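PDB 3BT4: fungal protease inhibitor-1 from Antheraea mylitta, which inhibits proteases from the fungi Aspergillus oryzae and Rhizopus oryzae, as well as trypsin and chymotrypsin, but not papain. Local coordinates for residues P17-C23 against C40-V44; D1-G5 against S57-G61; Y8-C14 against K36-P41. All blocks are in the same frame, centred on the assembly; numbering follows the deposited sequence.

Contact 1 (P17-C23 against C40-V44); sequences PIARASC and CPACV
Ile18 reaches from the loop 17-23 onto segment 40-44, the start of strand 40-47, and lies over Pro41, Ala42 and Cys43. Its CB leaves the backbone toward the strand. CG1 then stands between the backbone N and the carbonyl carbon (chi1 69°), which carries it over the proline. There Ile18 CG1 is 4.0 Å from Pro41 CB and passes beside Pro41 O. The isoleucine and proline side chains run past one another, pointing opposite ways. From CG1 the chain runs on extended to its tip. Ile18 CD1 ends 3.2 Å from Cys43 SG, and it also touches the backbone of Ala42 and Cys43. The Ile18 methyl is pressed tightly against a disulfide.

That disulfide joins Cys23 to Cys43, with a left-handed twist (chi3 -79°). It ties the far end of the loop to the strand. At the near end, Pro17 CB rests 3.7 Å from Pro41 CG, so two proline rings meet there. No direct hydrogen bond crosses the contact. A water does this work instead: it accepts from Ile18 N at 2.9 Å and donates to Pro41 O at 2.7 Å.

Between the proline and the disulfide the loop makes a short 3-10 turn, 20-22. Ala19 O accepts from both Ser22 N and Ser22 OG, and the hydroxyl bond, Ser22 OG to Ala19 O, measures 2.7 Å. Ala19 O thus takes two bonds from the same residue.

Strand 40-47 is the middle strand of a small mixed sheet. Its neighbours are strand 28-30, which is antiparallel to it, and strand 66-68, which is parallel. Tyr29 of strand 28-30 packs on Arg20, Cys23 and Pro41. The loop 17-23 lies after helix 8-11 and leads toward that strand.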
# COMPACT_ATOMS: atom_id res chain seq x y z
N PRO A 17 -11.16 -8.81 6.20
CA PRO A 17 -10.43 -7.58 6.53
C PRO A 17 -9.95 -7.62 7.97
O PRO A 17 -10.63 -8.16 8.84
CB PRO A 17 -11.49 -6.49 6.35
CG PRO A 17 -12.80 -7.18 6.67
CD PRO A 17 -12.62 -8.59 6.16
N ILE A 18 -8.76 -7.08 8.20
CA ILE A 18 -8.28 -6.91 9.56
C ILE A 18 -8.98 -5.69 10.17
O ILE A 18 -9.39 -4.79 9.45
CB ILE A 18 -6.74 -6.70 9.62
CG1 ILE A 18 -6.37 -5.34 9.03
CG2 ILE A 18 -6.01 -7.86 8.95
CD1 ILE A 18 -4.99 -4.94 9.24
N ALA A 19 -9.08 -5.68 11.49
CA ALA A 19 -9.62 -4.55 12.23
C ALA A 19 -8.53 -3.52 12.51
O ALA A 19 -7.35 -3.85 12.58
CB ALA A 19 -10.28 -5.01 13.54
N ARG A 20 -8.94 -2.27 12.65
CA ARG A 20 -8.05 -1.18 13.02
C ARG A 20 -7.39 -1.47 14.37
O ARG A 20 -6.19 -1.25 14.56
CB ARG A 20 -8.83 0.14 13.08
CG ARG A 20 -7.98 1.31 13.49
CD ARG A 20 -8.70 2.61 13.31
NE ARG A 20 -9.83 2.74 14.22
CZ ARG A 20 -10.36 3.90 14.60
NH1 ARG A 20 -9.87 5.03 14.16
NH2 ARG A 20 -11.39 3.91 15.43
N ALA A 21 -8.21 -2.00 15.28
CA ALA A 21 -7.85 -2.44 16.63
C ALA A 21 -6.76 -3.51 16.72
O ALA A 21 -6.27 -3.78 17.80
CB ALA A 21 -9.15 -2.97 17.33
N SER A 22 -6.40 -4.12 15.59
CA SER A 22 -5.43 -5.23 15.55
C SER A 22 -3.99 -4.85 15.20
O SER A 22 -3.08 -5.64 15.43
CB SER A 22 -5.90 -6.34 14.61
OG SER A 22 -5.77 -5.99 13.23
N CYS A 23 -3.79 -3.65 14.64
CA CYS A 23 -2.45 -3.15 14.31
C CYS A 23 -1.68 -2.75 15.55
O CYS A 23 -2.23 -2.08 16.43
CB CYS A 23 -2.53 -1.95 13.37
SG CYS A 23 -3.34 -2.32 11.80
N CYS A 40 -8.45 -3.95 0.67
CA CYS A 40 -8.26 -4.44 2.04
C CYS A 40 -7.40 -3.54 2.93
O CYS A 40 -6.36 -3.02 2.50
CB CYS A 40 -7.69 -5.86 2.04
SG CYS A 40 -8.85 -7.15 1.45
N PRO A 41 -7.82 -3.37 4.19
CA PRO A 41 -7.02 -2.66 5.20
C PRO A 41 -5.71 -3.39 5.48
O PRO A 41 -5.62 -4.58 5.24
CB PRO A 41 -7.93 -2.68 6.44
CG PRO A 41 -8.86 -3.86 6.19
CD PRO A 41 -9.10 -3.85 4.75
N ALA A 42 -4.70 -2.68 5.98
CA ALA A 42 -3.42 -3.30 6.32
C ALA A 42 -2.77 -2.61 7.50
O ALA A 42 -3.00 -1.43 7.75
CB ALA A 42 -2.49 -3.26 5.14
N CYS A 43 -1.94 -3.35 8.24
CA CYS A 43 -1.04 -2.76 9.21
C CYS A 43 0.28 -2.57 8.47
O CYS A 43 0.94 -3.54 8.10
CB CYS A 43 -0.90 -3.65 10.44
SG CYS A 43 -2.54 -4.11 11.17
N VAL A 44 0.63 -1.32 8.19
CA VAL A 44 1.79 -1.04 7.34
C VAL A 44 3.04 -0.56 8.09
O VAL A 44 2.97 0.05 9.15
CB VAL A 44 1.43 -0.09 6.17
CG1 VAL A 44 0.16 -0.59 5.46
CG2 VAL A 44 1.22 1.32 6.64
O HOH W 1 -7.28 -6.72 5.70

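Contact 2 (D1-G5 against S57-G61); sequences DLICG and SKEIG
Leu2 and Glu59 join the N-terminal end of the chain to a turn in the loop between strands 40-47 and 66-68. It is a surface contact between two irregular segments. One backbone hydrogen bond crosses it, and the rest is van der Waals packing. Leu2 N donates to Glu59 O at 3.0 Å, with an N-H...O angle of 157°. The donor lies in the carbonyl plane. The Leu2 side chain bends over the same oxygen, with Leu2 CD1 3.5 Å from Glu59 O. The leucine branch thus lies against the oxygen that takes the backbone bond.

Asp1 lies alongside Glu59. The CG of Asp1 is trans to the backbone N (chi1 -160°), which lays the carboxylate next to the Glu59 stem. Asp1 OD1 is 3.4 Å from Glu59 CB. The same oxygen is 3.5 Å from Ile60 CD1, the tip of a side chain that comes in at a slant. The two acidic side chains point the same way, and their carboxylate planes are 26° apart. Asp1 OD1 and Glu59 OE2 stay 5.4 Å apart. At that separation the like charges probably disfavour each other a little and may raise the proton affinity of one of them.

Cys4 adds the third point of the contact. Its CB leaves the backbone toward the turn, and Cys4 SG sits 4.0 Å from Glu59 CA. The Lys58 stem runs past the same sulfur, with Lys58 CG 4.3 Å from Cys4 SG.

Segment 1-5 precedes helix 8-11. A disulfide from Cys4 to Cys37 fastens it to the loop that leads into strand 40-47. Leu2 touches Lys36 and Cys37 of that loop, and Lys58 touches Ala38.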
# COMPACT_ATOMS: atom_id res chain seq x y z
N ASP A 1 -3.19 -4.90 -15.52
CA ASP A 1 -3.46 -3.53 -15.00
C ASP A 1 -4.98 -3.27 -14.98
O ASP A 1 -5.55 -2.75 -15.95
CB ASP A 1 -2.73 -2.49 -15.86
CG ASP A 1 -2.54 -1.15 -15.15
OD1 ASP A 1 -1.67 -1.04 -14.26
OD2 ASP A 1 -3.24 -0.18 -15.49
N LEU A 2 -5.63 -3.62 -13.88
CA LEU A 2 -7.11 -3.60 -13.82
C LEU A 2 -7.72 -2.32 -13.25
O LEU A 2 -8.04 -2.28 -12.06
CB LEU A 2 -7.66 -4.86 -13.10
CG LEU A 2 -6.88 -5.60 -12.00
CD1 LEU A 2 -7.03 -4.97 -10.61
CD2 LEU A 2 -7.30 -7.06 -11.96
N ILE A 3 -7.90 -1.30 -14.10
CA ILE A 3 -8.46 0.03 -13.70
C ILE A 3 -9.27 0.06 -12.38
O ILE A 3 -10.26 -0.68 -12.21
CB ILE A 3 -9.29 0.72 -14.85
CG1 ILE A 3 -8.43 0.91 -16.11
CG2 ILE A 3 -9.86 2.07 -14.38
CD1 ILE A 3 -9.22 1.37 -17.36
N CYS A 4 -8.85 0.92 -11.45
CA CYS A 4 -9.42 0.92 -10.12
C CYS A 4 -10.39 2.09 -10.00
O CYS A 4 -10.06 3.11 -9.42
CB CYS A 4 -8.32 1.02 -9.05
SG CYS A 4 -7.17 -0.36 -9.04
N GLY A 5 -11.58 1.91 -10.58
CA GLY A 5 -12.63 2.93 -10.56
C GLY A 5 -13.12 3.16 -9.14
O GLY A 5 -12.89 2.34 -8.26
N SER A 57 2.01 -1.79 -6.39
CA SER A 57 1.04 -1.40 -7.42
C SER A 57 -0.30 -2.07 -7.14
O SER A 57 -0.45 -3.28 -7.30
CB SER A 57 1.56 -1.74 -8.83
OG SER A 57 0.59 -1.39 -9.81
N LYS A 58 -1.27 -1.26 -6.70
CA LYS A 58 -2.63 -1.73 -6.40
C LYS A 58 -3.38 -2.10 -7.68
O LYS A 58 -4.18 -3.04 -7.67
CB LYS A 58 -3.42 -0.68 -5.61
CG LYS A 58 -3.86 0.50 -6.42
CD LYS A 58 -4.80 1.37 -5.63
CE LYS A 58 -5.11 2.63 -6.41
NZ LYS A 58 -6.22 3.40 -5.81
N GLU A 59 -3.07 -1.39 -8.76
CA GLU A 59 -3.60 -1.69 -10.10
C GLU A 59 -3.27 -3.10 -10.50
O GLU A 59 -3.91 -3.68 -11.37
CB GLU A 59 -2.98 -0.75 -11.14
CG GLU A 59 -3.44 0.69 -11.04
CD GLU A 59 -2.90 1.44 -9.83
OE1 GLU A 59 -3.60 2.36 -9.37
OE2 GLU A 59 -1.80 1.12 -9.34
N ILE A 60 -2.27 -3.65 -9.84
CA ILE A 60 -1.66 -4.90 -10.24
C ILE A 60 -1.86 -5.97 -9.17
O ILE A 60 -1.63 -7.17 -9.41
CB ILE A 60 -0.15 -4.65 -10.53
CG1 ILE A 60 0.20 -4.99 -11.98
CG2 ILE A 60 0.76 -5.34 -9.54
CD1 ILE A 60 0.07 -3.82 -12.92
N GLY A 61 -2.28 -5.53 -7.98
CA GLY A 61 -2.41 -6.40 -6.82
C GLY A 61 -1.13 -6.71 -6.06
O GLY A 61 -1.13 -7.59 -5.20

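Contact 3 (Y8-C14 against K36-P41); sequences YCKDHPC and KCACCP
Tyr8 presents one ring face to Cys37. The Cys37 SG lies 3.6 Å from the Tyr8 ring centroid and only 4° off the normal, a sulfur-aromatic contact over the face. On the opposite face is His12, whose CD2 stands over the ring centre. At the edge, in the ring plane, is Cys39 SG, 4.9 Å from the centroid of Tyr8. A second sulfur thus meets the same ring from a different direction. The phenol oxygen lies over a face of the His12 ring, offset toward its rim, and Tyr8 OH is 3.8 Å from Lys36 CB. With CG trans to the backbone N (chi1 -179°), the ring projects from the helix between His12 and the cysteines. A serine here would probably open a gap between Cys37, Cys39 and His12 and set the imidazole free to turn.

Two disulfides fasten this side of the small cystine-rich domain, joining helix 8-11 and the chain after it to Cys39, just before strand 40-47, and Cys40, its first residue. Cys9-Cys39 is left-handed. Cys14-Cys40 has the opposite hand, with chi3 102°. Cys39 and Cys40 are adjacent and both face Ser34, a classic beta bulge.

No direct hydrogen bond spans the segments. A water accepts from Cys14 N at 3.0 Å and donates to Cys39 O at 3.1 Å. Beside it, Cys14 CB packs 3.5 Å from Cys39 O. At the end of helix 8-11, His12 N bonds to Tyr8 O, a turn that brings the imidazole back over the phenol ring.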
# COMPACT_ATOMS: atom_id res chain seq x y z
N TYR A 8 -14.85 0.03 -7.62
CA TYR A 8 -14.25 -1.30 -7.78
C TYR A 8 -14.43 -2.18 -6.54
O TYR A 8 -14.89 -3.33 -6.64
CB TYR A 8 -12.77 -1.18 -8.14
CG TYR A 8 -12.09 -2.51 -8.34
CD1 TYR A 8 -11.92 -3.04 -9.61
CD2 TYR A 8 -11.62 -3.24 -7.26
CE1 TYR A 8 -11.31 -4.27 -9.79
CE2 TYR A 8 -11.01 -4.45 -7.42
CZ TYR A 8 -10.85 -4.97 -8.68
OH TYR A 8 -10.24 -6.19 -8.84
N CYS A 9 -14.07 -1.64 -5.37
CA CYS A 9 -14.14 -2.39 -4.12
C CYS A 9 -15.58 -2.74 -3.67
O CYS A 9 -15.77 -3.64 -2.86
CB CYS A 9 -13.35 -1.69 -3.01
SG CYS A 9 -11.59 -1.44 -3.42
N LYS A 10 -16.58 -2.04 -4.20
CA LYS A 10 -17.99 -2.45 -4.00
C LYS A 10 -18.27 -3.77 -4.73
O LYS A 10 -19.02 -4.61 -4.25
CB LYS A 10 -18.97 -1.38 -4.51
CG LYS A 10 -18.86 -0.07 -3.80
CD LYS A 10 -19.75 0.95 -4.47
CE LYS A 10 -20.38 1.91 -3.47
NZ LYS A 10 -19.38 2.41 -2.51
N ASP A 11 -17.65 -3.92 -5.89
CA ASP A 11 -17.77 -5.15 -6.67
C ASP A 11 -16.80 -6.22 -6.20
O ASP A 11 -17.10 -7.41 -6.32
CB ASP A 11 -17.60 -4.86 -8.16
CG ASP A 11 -18.67 -3.94 -8.69
OD1 ASP A 11 -19.83 -4.05 -8.26
OD2 ASP A 11 -18.35 -3.08 -9.54
N HIS A 12 -15.67 -5.79 -5.64
CA HIS A 12 -14.63 -6.69 -5.13
C HIS A 12 -14.26 -6.40 -3.66
O HIS A 12 -13.12 -6.02 -3.37
CB HIS A 12 -13.40 -6.64 -6.03
CG HIS A 12 -13.73 -6.80 -7.49
ND1 HIS A 12 -13.83 -8.02 -8.10
CD2 HIS A 12 -14.04 -5.88 -8.43
CE1 HIS A 12 -14.17 -7.86 -9.37
NE2 HIS A 12 -14.29 -6.56 -9.60
N PRO A 13 -15.23 -6.60 -2.74
CA PRO A 13 -15.07 -6.20 -1.34
C PRO A 13 -13.99 -7.01 -0.65
O PRO A 13 -13.65 -8.10 -1.11
CB PRO A 13 -16.45 -6.49 -0.74
CG PRO A 13 -17.02 -7.57 -1.59
CD PRO A 13 -16.54 -7.24 -2.97
N CYS A 14 -13.43 -6.46 0.43
CA CYS A 14 -12.45 -7.22 1.20
C CYS A 14 -13.12 -8.36 1.95
O CYS A 14 -14.01 -8.13 2.75
CB CYS A 14 -11.68 -6.33 2.16
SG CYS A 14 -10.33 -7.23 2.89
N LYS A 36 -5.82 -6.41 -4.90
CA LYS A 36 -6.14 -5.67 -6.12
C LYS A 36 -6.96 -4.42 -5.79
O LYS A 36 -7.94 -4.49 -5.04
CB LYS A 36 -6.87 -6.58 -7.12
CG LYS A 36 -5.96 -7.67 -7.68
CD LYS A 36 -6.68 -8.59 -8.67
CE LYS A 36 -7.34 -9.78 -7.97
NZ LYS A 36 -6.35 -10.59 -7.19
N CYS A 37 -6.51 -3.28 -6.31
CA CYS A 37 -7.10 -1.95 -6.07
C CYS A 37 -7.13 -1.50 -4.59
O CYS A 37 -7.82 -0.52 -4.25
CB CYS A 37 -8.47 -1.81 -6.76
SG CYS A 37 -8.33 -1.95 -8.57
N ALA A 38 -6.38 -2.21 -3.74
CA ALA A 38 -6.20 -1.79 -2.34
C ALA A 38 -7.52 -1.79 -1.56
O ALA A 38 -7.75 -0.93 -0.73
CB ALA A 38 -5.53 -0.42 -2.30
N CYS A 39 -8.37 -2.78 -1.83
CA CYS A 39 -9.68 -2.93 -1.17
C CYS A 39 -9.59 -3.37 0.29
O CYS A 39 -10.55 -3.17 1.06
CB CYS A 39 -10.56 -3.90 -1.96
SG CYS A 39 -10.89 -3.31 -3.64
N CYS A 40 -8.45 -3.95 0.67
CA CYS A 40 -8.26 -4.44 2.04
C CYS A 40 -7.40 -3.54 2.93
O CYS A 40 -6.36 -3.02 2.50
CB CYS A 40 -7.69 -5.86 2.04
SG CYS A 40 -8.85 -7.15 1.45
N PRO A 41 -7.82 -3.37 4.19
CA PRO A 41 -7.02 -2.66 5.20
C PRO A 41 -5.71 -3.39 5.48
O PRO A 41 -5.62 -4.58 5.24
CB PRO A 41 -7.93 -2.68 6.44
CG PRO A 41 -8.86 -3.86 6.19
CD PRO A 41 -9.10 -3.85 4.75
O HOH W 2 -13.59 -3.49 0.66

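Contacts 1 and 3 share Cys40 and Pro41 at the start of strand 40-47, and their centres lie 14 Å apart. Contact 3 fastens helix 8-11 to this end of the strand; contact 1 fastens the loop after it farther along. Contacts 2 and 3 have centres 10 Å apart and meet directly. The disulfide Cys4 SG to Cys37 SG (2.0 Å) links them, and Lys58 O is 2.7 Å from Cys37 N, a probable hydrogen bond. Contacts 1 and 2 do not touch: their centres are 20 Å apart and their nearest atoms about 9 Å. Along the chain, contacts 1 and 3 both fall inside the loop that contact 2 closes.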